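Local coordinates for glycerophosphoryl diester phosphodiesterase (Agrobacterium tumefaciens str. C58, PDB 3KS6), which is a TIM-barrel protein of the glycerophosphoryl diester phosphodiesterase family, with a magnesium ion bound by acidic side chains, at residues A[44-49]-A[119-124]; A[52-57]-A[70-75]; A[156-161]-A[174-179]; A[182-187]-A[226-231]. All coordinates share one frame; numbering follows the deposited sequence.

Interaction 1: A[44-49]-A[119-124]; sequences GAIVVH and VALVIA
Ile46 sends CG1 to the position opposite its own carbonyl carbon (chi1 -59°), and an extended second torsion (chi2 175°) then carries CD1 out to the helix backbone around Leu121 and Val122. CD1 reaches two parts of the helix at once. It lies 3.6 Å from the carbonyl oxygen O of Leu121 and 4.0 Å from CA of Val122. CD2 of Leu121 comes alongside the middle of the Ile46 side chain, 4.2 Å from CG1. CG2 of Val122 is 4.4 Å from Ile46 CD1. The Ile46 and Leu121 side chains point opposite ways and overlap along their lengths. CD2 of Leu121 also comes within 4.4 Å of Gly44 O, at the solvent-exposed edge of the contact. Ile46 and Val122, in contrast, are buried. No hydrogen bond joins 44-49 to 119-124, and the pair of segments buries 160 Å² in all. In the fold, strand 46-48 lies between strands 33-40 and 86-87, antiparallel to both, and branches from the parallel sheet of the TIM barrel. Helix 118-128 follows the barrel strand 101-106. Leu38 of strand 33-40 touches both Ile46 and Val122, which places the contact against the outer side of that strand. Main-chain bonds to His39 and Leu88 hold the 46-48 strand in position. Along another flank of the helix, Val119 and Ile123 pack on helix 142-151.

Interaction 2: A[52-57]-A[70-75]; sequences PTLDAT and AKVKTA
Leu54 meets Val72 and Ala75 through a single methyl group. Its CD1 lies 4.0 Å from Ala75 CB and 4.2 Å from Val72 CA. The Val72 branch CG2 is a looser neighbour, 4.5 Å from Leu54 CD1. The leucine is extended past CG (chi2 -174°), which takes CD1 across a gap of 8.0 Å between Leu54 CA and Ala75 CA. All three touching residues are buried. The next shell fixes the backbone around Val72 and Ala75. Thr74 folds back on the preceding turn, and its OG1 gives a hydrogen bond of 2.6 Å to Lys71 O. That bond falls on a lone pair, in the plane of the carbonyl. Lys71 O also accepts from Thr74 N, so one oxygen takes two bonds from the same residue. Beyond the turn, Ala75 O is bonded to His84 ND1, and Lys73 makes a salt bridge to Glu90. The loop that carries Leu54 is tied down in its own way. Leu54 shares a main-chain bond with Gly62, and the carboxylate of Asp55 holds Gly62 N and Thr61 OG1. These links tie 52-57 to residues 61-62 in the long connection between strand 46-48 and helix 69-74. Polar bonds hold the 70-75 backbone from within and the 52-57 loop from neighbouring residues, while the meeting itself is purely apolar. With no hydrogen bond across, the contact rests on the fit of one leucine methyl against Val72 and Ala75.

Interaction 3: A[156-161]-A[174-179]; sequences RLWLVS and IETAIA
Strand 156-160 and the last turns of helix 162-179 lie side by side, closest at Trp158 and Ala177, whose CA atoms are 7.7 Å apart. The strand sends one large side chain over to the helix. Trp158 has CG anti to its main-chain N (chi1 -177°), and its six-membered ring reaches the helix surface. Thr176 presents its methyl: CG2 is 4.0 Å from Trp158 CH2. The ring meets this methyl at a slant. Ala177 packs beside it, with CB 4.3 Å from Trp158 CE3. Within the strand, Val160 CG2 sits 3.7 Å above the indole plane, towards the rim of one face. The polar atoms of both side chains have partners outside the contact. Trp158 NE1 bonds to Phe140 O, which helps to fix the turn of the ring, and Thr176 OG1 bonds to Ala172 O one helical turn back. At the other end, Ser161 is the N-cap of the helix and bonds to Val164 N. Leu142 of helix 142-151 touches both Trp158 and Thr176. The contact packs a strand against the helix that follows it, within the beta-alpha-beta crossover 156-160, 162-179, 184-188, a repeating unit of the TIM barrel.

Interaction 4: A[182-187]-A[226-231]; sequences IHEIGV and VKVFTT
Lys227 and Glu184 form a salt bridge, with Lys227 NZ giving a hydrogen bond of 2.8 Å to Glu184 OE1. The ammonium group approaches from above the carboxylate plane, 49° out of it. NZ has a second anionic partner in Asp206. The ammonium group probably favours the charged form of the buried Glu184, while Asp206 competes for the same charge. The two side chains of the salt bridge cross at about a right angle. Both are extended, and the lysine chain passes by the acid group: Lys227 CD lies 3.6 Å from Glu184 OE2. The second carboxylate oxygen then turns to an apolar neighbour, with Glu184 OE2 3.8 Å from Val228 CG1. Val228 chi1 of 58° sets CG1 between the main-chain N and the carbonyl carbon, facing this oxygen. Glu184 also packs against Leu157 of strand 156-160, and Val228 against Arg4 of strand 4-8. The two segments hold the starts of strands 184-188 and 228-231, which are not paired with each other; Lys227 stands just before the second. The contact links these starts through side chains, near Asp206 of strand 206-210. Strand 184-188 is bonded to parallel strands 156-160 and 206-210. Strand 228-231 pairs with 4-8, while its Phe229 packs on helix 215-224.

Overall arrangement
The four contacts form two groups round one barrel. Interactions 1 and 2 touch: His49 CE1 is 3.1 Å from Thr57 OG1 and 3.6 Å from Leu54 CD2. Interaction 2 is nested in the loop that interaction 1 closes. Interaction 3 lies on strand 156-160 and interaction 4 on its parallel neighbour 184-188, joined by probable hydrogen bonds from Gly186 N to Trp158 O (2.8 Å) and from Val160 N to Gly186 O (2.9 Å). Interactions 1 and 4 lie on opposite sides of the chain's centre, their own centres 23 Å apart. The magnesium ion, held by Glu35, Asp37 and Glu105, is about 13 Å from the side chain of Val122 and about 12 Å from those of Trp158 and Val228.

Interaction 1: A[44-49]-A[119-124]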
loop_
_atom_site.group_PDB
_atom_site.type_symbol
_atom_site.label_atom_id
_atom_site.label_comp_id
_atom_site.label_asym_id
_atom_site.label_seq_id
_atom_site.Cartn_x
_atom_site.Cartn_y
_atom_site.Cartn_z
ATOM N N GLY A 44 -21.898 -1.255 -5.337
ATOM C CA GLY A 44 -21.505 -1.837 -4.061
ATOM C C GLY A 44 -20.417 -2.880 -4.064
ATOM O O GLY A 44 -20.323 -3.657 -3.123
ATOM N N ALA A 45 -19.581 -2.866 -5.089
ATOM C CA ALA A 45 -18.465 -3.793 -5.192
ATOM C C ALA A 45 -17.197 -3.040 -4.795
ATOM O O ALA A 45 -17.229 -1.818 -4.608
ATOM C CB ALA A 45 -18.348 -4.326 -6.600
ATOM N N ILE A 46 -16.107 -3.801 -4.646
ATOM C CA ILE A 46 -14.792 -3.309 -4.249
ATOM C C ILE A 46 -13.790 -3.698 -5.350
ATOM O O ILE A 46 -13.605 -4.868 -5.619
ATOM C CB ILE A 46 -14.337 -3.896 -2.927
ATOM C CG1 ILE A 46 -15.340 -3.555 -1.816
ATOM C CG2 ILE A 46 -12.916 -3.365 -2.569
ATOM C CD1 ILE A 46 -15.012 -4.204 -0.504
ATOM N N VAL A 47 -13.183 -2.717 -6.004
ATOM C CA VAL A 47 -12.185 -3.004 -7.019
ATOM C C VAL A 47 -10.823 -2.501 -6.594
ATOM O O VAL A 47 -10.705 -1.516 -5.871
ATOM C CB VAL A 47 -12.537 -2.433 -8.403
ATOM C CG1 VAL A 47 -13.823 -3.085 -8.937
ATOM C CG2 VAL A 47 -12.651 -0.904 -8.358
ATOM N N VAL A 48 -9.813 -3.211 -7.076
ATOM C CA VAL A 48 -8.408 -2.976 -6.762
ATOM C C VAL A 48 -7.829 -2.081 -7.889
ATOM O O VAL A 48 -7.695 -2.492 -9.030
ATOM C CB VAL A 48 -7.622 -4.303 -6.695
ATOM C CG1 VAL A 48 -6.175 -4.065 -6.315
ATOM C CG2 VAL A 48 -8.296 -5.288 -5.710
ATOM N N HIS A 49 -7.543 -0.834 -7.555
ATOM C CA HIS A 49 -7.084 0.175 -8.524
ATOM C C HIS A 49 -6.469 1.312 -7.757
ATOM O O HIS A 49 -6.952 1.658 -6.672
ATOM C CB HIS A 49 -8.271 0.682 -9.343
ATOM C CG HIS A 49 -7.891 1.232 -10.685
ATOM N ND1 HIS A 49 -7.725 0.421 -11.782
ATOM C CD2 HIS A 49 -7.662 2.499 -11.119
ATOM C CE1 HIS A 49 -7.403 1.151 -12.837
ATOM N NE2 HIS A 49 -7.358 2.417 -12.468
ATOM N N VAL A 119 -14.730 2.083 4.702
ATOM C CA VAL A 119 -13.889 1.323 5.605
ATOM C C VAL A 119 -14.677 0.098 6.117
ATOM O O VAL A 119 -14.182 -1.027 6.080
ATOM C CB VAL A 119 -13.355 2.212 6.760
ATOM C CG1 VAL A 119 -12.875 1.338 7.945
ATOM C CG2 VAL A 119 -12.280 3.180 6.197
ATOM N N ALA A 120 -15.950 0.306 6.478
ATOM C CA ALA A 120 -16.810 -0.812 6.914
ATOM C C ALA A 120 -16.949 -1.886 5.820
ATOM O O ALA A 120 -16.862 -3.087 6.113
ATOM C CB ALA A 120 -18.202 -0.296 7.353
ATOM N N LEU A 121 -17.177 -1.458 4.574
ATOM C CA LEU A 121 -17.300 -2.384 3.432
ATOM C C LEU A 121 -16.038 -3.206 3.215
ATOM O O LEU A 121 -16.082 -4.410 2.886
ATOM C CB LEU A 121 -17.498 -1.631 2.117
ATOM C CG LEU A 121 -18.752 -1.563 1.272
ATOM C CD1 LEU A 121 -19.733 -0.565 1.919
ATOM C CD2 LEU A 121 -18.310 -1.136 -0.194
ATOM N N VAL A 122 -14.909 -2.518 3.292
ATOM C CA VAL A 122 -13.630 -3.189 3.075
ATOM C C VAL A 122 -13.373 -4.236 4.167
ATOM O O VAL A 122 -12.995 -5.375 3.860
ATOM C CB VAL A 122 -12.436 -2.179 2.941
ATOM C CG1 VAL A 122 -11.070 -2.955 3.000
ATOM C CG2 VAL A 122 -12.558 -1.310 1.672
ATOM N N ILE A 123 -13.572 -3.857 5.423
ATOM C CA ILE A 123 -13.350 -4.768 6.554
ATOM C C ILE A 123 -14.280 -5.997 6.401
ATOM O O ILE A 123 -13.851 -7.126 6.540
ATOM C CB ILE A 123 -13.546 -4.058 7.914
ATOM C CG1 ILE A 123 -12.402 -3.059 8.164
ATOM C CG2 ILE A 123 -13.647 -5.087 9.056
ATOM C CD1 ILE A 123 -12.679 -2.097 9.277
ATOM N N ALA A 124 -15.539 -5.761 6.018
ATOM C CA ALA A 124 -16.495 -6.864 5.781
ATOM C C ALA A 124 -16.070 -7.778 4.653
ATOM O O ALA A 124 -16.174 -8.991 4.745
ATOM C CB ALA A 124 -17.902 -6.293 5.505
#

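Interaction 2: A[52-57]-A[70-75]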
loop_
_atom_site.group_PDB
_atom_site.type_symbol
_atom_site.label_atom_id
_atom_site.label_comp_id
_atom_site.label_asym_id
_atom_site.label_seq_id
_atom_site.Cartn_x
_atom_site.Cartn_y
_atom_site.Cartn_z
ATOM N N PRO A 52 -8.803 6.991 -8.304
ATOM C CA PRO A 52 -10.244 6.852 -8.177
ATOM C C PRO A 52 -10.921 6.849 -9.543
ATOM O O PRO A 52 -12.143 6.687 -9.615
ATOM C CB PRO A 52 -10.641 8.076 -7.346
ATOM C CG PRO A 52 -9.588 9.086 -7.632
ATOM C CD PRO A 52 -8.329 8.320 -7.862
ATOM N N THR A 53 -10.139 7.063 -10.599
ATOM C CA THR A 53 -10.620 7.031 -11.976
ATOM C C THR A 53 -9.811 6.025 -12.770
ATOM O O THR A 53 -8.679 5.661 -12.422
ATOM C CB THR A 53 -10.515 8.394 -12.668
ATOM O OG1 THR A 53 -9.143 8.783 -12.714
ATOM C CG2 THR A 53 -11.365 9.480 -11.945
ATOM N N LEU A 54 -10.407 5.563 -13.852
ATOM C CA LEU A 54 -9.784 4.577 -14.705
ATOM C C LEU A 54 -8.832 5.152 -15.769
ATOM O O LEU A 54 -8.162 4.399 -16.419
ATOM C CB LEU A 54 -10.874 3.742 -15.386
ATOM C CG LEU A 54 -11.733 2.799 -14.504
ATOM C CD1 LEU A 54 -12.670 1.931 -15.390
ATOM C CD2 LEU A 54 -10.885 1.886 -13.599
ATOM N N ASP A 55 -8.760 6.475 -15.907
ATOM C CA ASP A 55 -8.096 7.122 -17.047
ATOM C C ASP A 55 -6.624 6.763 -17.259
ATOM O O ASP A 55 -6.235 6.421 -18.363
ATOM C CB ASP A 55 -8.210 8.647 -16.952
ATOM C CG ASP A 55 -9.662 9.147 -16.828
ATOM O OD1 ASP A 55 -10.477 8.519 -16.147
ATOM O OD2 ASP A 55 -9.973 10.209 -17.410
ATOM N N ALA A 56 -5.834 6.799 -16.190
ATOM C CA ALA A 56 -4.361 6.716 -16.264
ATOM C C ALA A 56 -3.811 5.365 -16.633
ATOM O O ALA A 56 -2.811 5.281 -17.361
ATOM C CB ALA A 56 -3.750 7.176 -14.937
ATOM N N THR A 57 -4.442 4.305 -16.129
ATOM C CA THR A 57 -3.935 2.957 -16.373
ATOM C C THR A 57 -4.804 2.019 -17.199
ATOM O O THR A 57 -4.445 0.831 -17.350
ATOM C CB THR A 57 -3.591 2.257 -15.019
ATOM O OG1 THR A 57 -4.811 2.028 -14.295
ATOM C CG2 THR A 57 -2.624 3.107 -14.180
ATOM N N ALA A 70 -19.632 -4.178 -13.691
ATOM C CA ALA A 70 -19.573 -4.699 -15.067
ATOM C C ALA A 70 -18.881 -3.704 -16.025
ATOM O O ALA A 70 -18.115 -4.093 -16.891
ATOM C CB ALA A 70 -20.966 -5.040 -15.574
ATOM N N LYS A 71 -19.138 -2.421 -15.848
ATOM C CA LYS A 71 -18.523 -1.418 -16.696
ATOM C C LYS A 71 -17.009 -1.394 -16.413
ATOM O O LYS A 71 -16.199 -1.466 -17.336
ATOM C CB LYS A 71 -19.188 -0.051 -16.489
ATOM C CG LYS A 71 -18.525 1.102 -17.244
ATOM C CD LYS A 71 -18.432 0.856 -18.740
ATOM N N VAL A 72 -16.643 -1.376 -15.133
ATOM C CA VAL A 72 -15.217 -1.402 -14.750
ATOM C C VAL A 72 -14.519 -2.605 -15.367
ATOM O O VAL A 72 -13.402 -2.499 -15.886
ATOM C CB VAL A 72 -15.041 -1.420 -13.206
ATOM C CG1 VAL A 72 -13.568 -1.687 -12.818
ATOM C CG2 VAL A 72 -15.521 -0.129 -12.602
ATOM N N LYS A 73 -15.200 -3.745 -15.345
ATOM C CA LYS A 73 -14.650 -4.980 -15.874
ATOM C C LYS A 73 -14.457 -4.986 -17.379
ATOM O O LYS A 73 -13.754 -5.846 -17.874
ATOM C CB LYS A 73 -15.490 -6.189 -15.426
ATOM C CG LYS A 73 -15.208 -6.624 -13.979
ATOM C CD LYS A 73 -14.001 -7.569 -13.949
ATOM C CE LYS A 73 -13.627 -8.042 -12.546
ATOM N NZ LYS A 73 -12.331 -8.766 -12.638
ATOM N N THR A 74 -15.064 -4.054 -18.111
ATOM C CA THR A 74 -14.783 -3.950 -19.538
ATOM C C THR A 74 -13.441 -3.243 -19.850
ATOM O O THR A 74 -12.929 -3.360 -20.973
ATOM C CB THR A 74 -15.921 -3.239 -20.309
ATOM O OG1 THR A 74 -15.976 -1.853 -19.945
ATOM C CG2 THR A 74 -17.273 -3.919 -20.014
ATOM N N ALA A 75 -12.882 -2.519 -18.877
ATOM C CA ALA A 75 -11.611 -1.836 -19.065
ATOM C C ALA A 75 -10.466 -2.823 -19.181
ATOM O O ALA A 75 -10.493 -3.883 -18.572
ATOM C CB ALA A 75 -11.346 -0.912 -17.896
#

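Interaction 3: A[156-161]-A[174-179]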
loop_
_atom_site.group_PDB
_atom_site.type_symbol
_atom_site.label_atom_id
_atom_site.label_comp_id
_atom_site.label_asym_id
_atom_site.label_seq_id
_atom_site.Cartn_x
_atom_site.Cartn_y
_atom_site.Cartn_z
ATOM N N ARG A 156 -2.296 -0.350 11.739
ATOM C CA ARG A 156 -2.493 0.808 10.869
ATOM C C ARG A 156 -1.178 1.576 10.722
ATOM O O ARG A 156 -0.383 1.643 11.681
ATOM C CB ARG A 156 -3.525 1.764 11.475
ATOM C CG ARG A 156 -4.949 1.221 11.594
ATOM C CD ARG A 156 -5.767 1.940 12.696
ATOM N NE ARG A 156 -5.342 1.584 14.070
ATOM C CZ ARG A 156 -4.750 2.407 14.946
ATOM N NH1 ARG A 156 -4.559 3.681 14.673
ATOM N NH2 ARG A 156 -4.373 1.951 16.137
ATOM N N LEU A 157 -0.971 2.179 9.550
ATOM C CA LEU A 157 0.149 3.092 9.359
ATOM C C LEU A 157 -0.304 4.306 8.540
ATOM O O LEU A 157 -1.029 4.161 7.558
ATOM C CB LEU A 157 1.372 2.420 8.746
ATOM C CG LEU A 157 1.404 2.117 7.260
ATOM C CD1 LEU A 157 1.996 3.249 6.471
ATOM C CD2 LEU A 157 2.180 0.841 6.943
ATOM N N TRP A 158 0.173 5.473 8.972
ATOM C CA TRP A 158 -0.136 6.750 8.346
ATOM C C TRP A 158 0.932 7.078 7.334
ATOM O O TRP A 158 2.132 7.146 7.635
ATOM C CB TRP A 158 -0.255 7.834 9.406
ATOM C CG TRP A 158 -0.653 9.177 8.836
ATOM C CD1 TRP A 158 -1.443 9.416 7.769
ATOM C CD2 TRP A 158 -0.256 10.452 9.350
ATOM N NE1 TRP A 158 -1.548 10.778 7.554
ATOM C CE2 TRP A 158 -0.815 11.429 8.515
ATOM C CE3 TRP A 158 0.517 10.852 10.446
ATOM C CZ2 TRP A 158 -0.639 12.800 8.747
ATOM C CZ3 TRP A 158 0.702 12.187 10.662
ATOM C CH2 TRP A 158 0.123 13.152 9.829
ATOM N N LEU A 159 0.483 7.251 6.102
ATOM C CA LEU A 159 1.333 7.668 4.994
ATOM C C LEU A 159 1.423 9.166 5.008
ATOM O O LEU A 159 0.394 9.880 4.896
ATOM C CB LEU A 159 0.721 7.204 3.682
ATOM C CG LEU A 159 0.620 5.669 3.527
ATOM C CD1 LEU A 159 -0.318 5.285 2.352
ATOM C CD2 LEU A 159 2.020 5.128 3.331
ATOM N N VAL A 160 2.654 9.640 5.166
ATOM C CA VAL A 160 2.959 11.084 5.318
ATOM C C VAL A 160 3.644 11.571 4.038
ATOM O O VAL A 160 4.811 11.217 3.740
ATOM C CB VAL A 160 3.848 11.288 6.539
ATOM C CG1 VAL A 160 4.261 12.782 6.696
ATOM C CG2 VAL A 160 3.140 10.778 7.820
ATOM N N SER A 161 2.922 12.364 3.252
ATOM C CA SER A 161 3.424 12.863 1.979
ATOM C C SER A 161 4.587 13.840 2.170
ATOM O O SER A 161 4.698 14.475 3.229
ATOM C CB SER A 161 2.321 13.581 1.220
ATOM O OG SER A 161 1.917 14.724 1.962
ATOM N N ILE A 174 4.953 13.930 14.156
ATOM C CA ILE A 174 5.020 12.994 15.246
ATOM C C ILE A 174 3.940 13.300 16.293
ATOM O O ILE A 174 3.268 12.369 16.749
ATOM C CB ILE A 174 6.469 12.950 15.873
ATOM C CG1 ILE A 174 7.440 12.341 14.856
ATOM C CG2 ILE A 174 6.488 12.165 17.190
ATOM C CD1 ILE A 174 8.943 12.639 15.170
ATOM N N GLU A 175 3.762 14.590 16.632
ATOM C CA GLU A 175 2.686 15.038 17.542
ATOM C C GLU A 175 1.340 14.469 17.101
ATOM O O GLU A 175 0.557 13.928 17.896
ATOM C CB GLU A 175 2.492 16.572 17.464
ATOM C CG GLU A 175 3.543 17.469 18.092
ATOM C CD GLU A 175 3.399 18.954 17.678
ATOM O OE1 GLU A 175 2.386 19.353 17.019
ATOM O OE2 GLU A 175 4.329 19.725 18.020
ATOM N N THR A 176 1.081 14.663 15.816
ATOM C CA THR A 176 -0.176 14.338 15.201
ATOM C C THR A 176 -0.452 12.847 15.218
ATOM O O THR A 176 -1.552 12.387 15.587
ATOM C CB THR A 176 -0.217 14.896 13.760
ATOM O OG1 THR A 176 0.013 16.309 13.815
ATOM C CG2 THR A 176 -1.567 14.598 13.103
ATOM N N ALA A 177 0.555 12.067 14.865
ATOM C CA ALA A 177 0.419 10.623 14.929
ATOM C C ALA A 177 0.082 10.170 16.360
ATOM O O ALA A 177 -0.824 9.379 16.560
ATOM C CB ALA A 177 1.708 9.931 14.423
ATOM N N ILE A 178 0.786 10.692 17.352
ATOM C CA ILE A 178 0.559 10.317 18.730
ATOM C C ILE A 178 -0.864 10.680 19.177
ATOM O O ILE A 178 -1.544 9.855 19.809
ATOM C CB ILE A 178 1.631 10.940 19.663
ATOM C CG1 ILE A 178 2.990 10.254 19.385
ATOM C CG2 ILE A 178 1.236 10.773 21.143
ATOM C CD1 ILE A 178 4.167 10.992 20.020
ATOM N N ALA A 179 -1.306 11.885 18.819
ATOM C CA ALA A 179 -2.628 12.406 19.190
ATOM C C ALA A 179 -3.734 11.534 18.606
ATOM O O ALA A 179 -4.838 11.412 19.181
ATOM C CB ALA A 179 -2.785 13.806 18.715
#

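Interaction 4: A[182-187]-A[226-231]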
loop_
_atom_site.group_PDB
_atom_site.type_symbol
_atom_site.label_atom_id
_atom_site.label_comp_id
_atom_site.label_asym_id
_atom_site.label_seq_id
_atom_site.Cartn_x
_atom_site.Cartn_y
_atom_site.Cartn_z
ATOM N N ILE A 182 -1.712 6.602 16.371
ATOM C CA ILE A 182 -1.054 5.959 15.229
ATOM C C ILE A 182 0.340 5.560 15.728
ATOM O O ILE A 182 1.038 6.379 16.330
ATOM C CB ILE A 182 -1.002 6.938 13.979
ATOM C CG1 ILE A 182 -2.448 7.250 13.500
ATOM C CG2 ILE A 182 -0.186 6.361 12.835
ATOM C CD1 ILE A 182 -2.564 8.465 12.618
ATOM N N HIS A 183 0.733 4.324 15.448
ATOM C CA HIS A 183 1.982 3.760 15.950
ATOM C C HIS A 183 3.049 3.576 14.896
ATOM O O HIS A 183 4.151 3.144 15.235
ATOM C CB HIS A 183 1.693 2.428 16.618
ATOM C CG HIS A 183 0.617 2.524 17.646
ATOM N ND1 HIS A 183 0.744 3.316 18.765
ATOM C CD2 HIS A 183 -0.619 1.982 17.699
ATOM C CE1 HIS A 183 -0.363 3.236 19.480
ATOM N NE2 HIS A 183 -1.210 2.443 18.849
ATOM N N GLU A 184 2.748 3.946 13.642
ATOM C CA GLU A 184 3.680 3.802 12.553
ATOM C C GLU A 184 3.375 4.824 11.466
ATOM O O GLU A 184 2.195 5.076 11.185
ATOM C CB GLU A 184 3.543 2.405 11.938
ATOM C CG GLU A 184 4.489 2.146 10.790
ATOM C CD GLU A 184 4.518 0.709 10.276
ATOM O OE1 GLU A 184 3.968 -0.217 10.914
ATOM O OE2 GLU A 184 5.110 0.514 9.189
ATOM N N ILE A 185 4.421 5.438 10.900
ATOM C CA ILE A 185 4.275 6.299 9.720
ATOM C C ILE A 185 5.093 5.728 8.580
ATOM O O ILE A 185 6.062 4.972 8.798
ATOM C CB ILE A 185 4.657 7.805 9.966
ATOM C CG1 ILE A 185 6.164 7.966 10.173
ATOM C CG2 ILE A 185 3.883 8.344 11.151
ATOM C CD1 ILE A 185 6.663 9.416 10.328
ATOM N N GLY A 186 4.723 6.094 7.358
ATOM C CA GLY A 186 5.503 5.750 6.176
ATOM C C GLY A 186 5.766 7.045 5.429
ATOM O O GLY A 186 4.833 7.796 5.198
ATOM N N VAL A 187 7.035 7.317 5.125
ATOM C CA VAL A 187 7.434 8.486 4.350
ATOM C C VAL A 187 8.027 8.060 3.001
ATOM O O VAL A 187 8.594 6.936 2.858
ATOM C CB VAL A 187 8.465 9.402 5.146
ATOM C CG1 VAL A 187 7.930 9.732 6.564
ATOM C CG2 VAL A 187 9.868 8.768 5.255
ATOM N N VAL A 226 15.013 0.361 7.823
ATOM C CA VAL A 226 13.620 0.759 8.028
ATOM C C VAL A 226 12.721 -0.482 8.198
ATOM O O VAL A 226 13.090 -1.588 7.799
ATOM C CB VAL A 226 13.120 1.689 6.890
ATOM C CG1 VAL A 226 14.059 2.905 6.697
ATOM C CG2 VAL A 226 12.876 0.923 5.602
ATOM N N LYS A 227 11.540 -0.301 8.796
ATOM C CA LYS A 227 10.671 -1.426 9.070
ATOM C C LYS A 227 10.230 -2.129 7.810
ATOM O O LYS A 227 10.196 -3.366 7.749
ATOM C CB LYS A 227 9.427 -0.968 9.869
ATOM C CG LYS A 227 8.502 -2.097 10.222
ATOM C CD LYS A 227 7.288 -1.612 11.060
ATOM C CE LYS A 227 6.310 -2.763 11.338
ATOM N NZ LYS A 227 5.269 -2.290 12.277
ATOM N N VAL A 228 9.833 -1.344 6.805
ATOM C CA VAL A 228 9.248 -1.880 5.597
ATOM C C VAL A 228 9.360 -0.790 4.551
ATOM O O VAL A 228 9.441 0.410 4.920
ATOM C CB VAL A 228 7.763 -2.219 5.804
ATOM C CG1 VAL A 228 6.963 -0.971 6.258
ATOM C CG2 VAL A 228 7.128 -2.868 4.525
ATOM N N PHE A 229 9.394 -1.210 3.283
ATOM C CA PHE A 229 9.241 -0.278 2.152
ATOM C C PHE A 229 8.419 -0.899 1.070
ATOM O O PHE A 229 8.447 -2.124 0.889
ATOM C CB PHE A 229 10.583 0.223 1.600
ATOM C CG PHE A 229 11.476 -0.859 1.028
ATOM C CD1 PHE A 229 11.410 -1.159 -0.306
ATOM C CD2 PHE A 229 12.429 -1.502 1.817
ATOM C CE1 PHE A 229 12.218 -2.194 -0.876
ATOM C CE2 PHE A 229 13.280 -2.492 1.270
ATOM C CZ PHE A 229 13.174 -2.828 -0.074
ATOM N N THR A 230 7.625 -0.076 0.378
ATOM C CA THR A 230 6.948 -0.509 -0.838
ATOM C C THR A 230 7.839 -0.215 -2.053
ATOM O O THR A 230 8.612 0.742 -2.076
ATOM C CB THR A 230 5.615 0.142 -1.048
ATOM O OG1 THR A 230 5.785 1.567 -1.131
ATOM C CG2 THR A 230 4.614 -0.282 0.105
ATOM N N THR A 231 7.754 -1.098 -3.047
ATOM C CA THR A 231 8.572 -0.998 -4.269
ATOM C C THR A 231 7.853 -1.495 -5.499
ATOM O O THR A 231 7.157 -2.511 -5.484
ATOM C CB THR A 231 9.930 -1.784 -4.143
ATOM O OG1 THR A 231 10.746 -1.652 -5.339
ATOM C CG2 THR A 231 9.682 -3.274 -3.827
#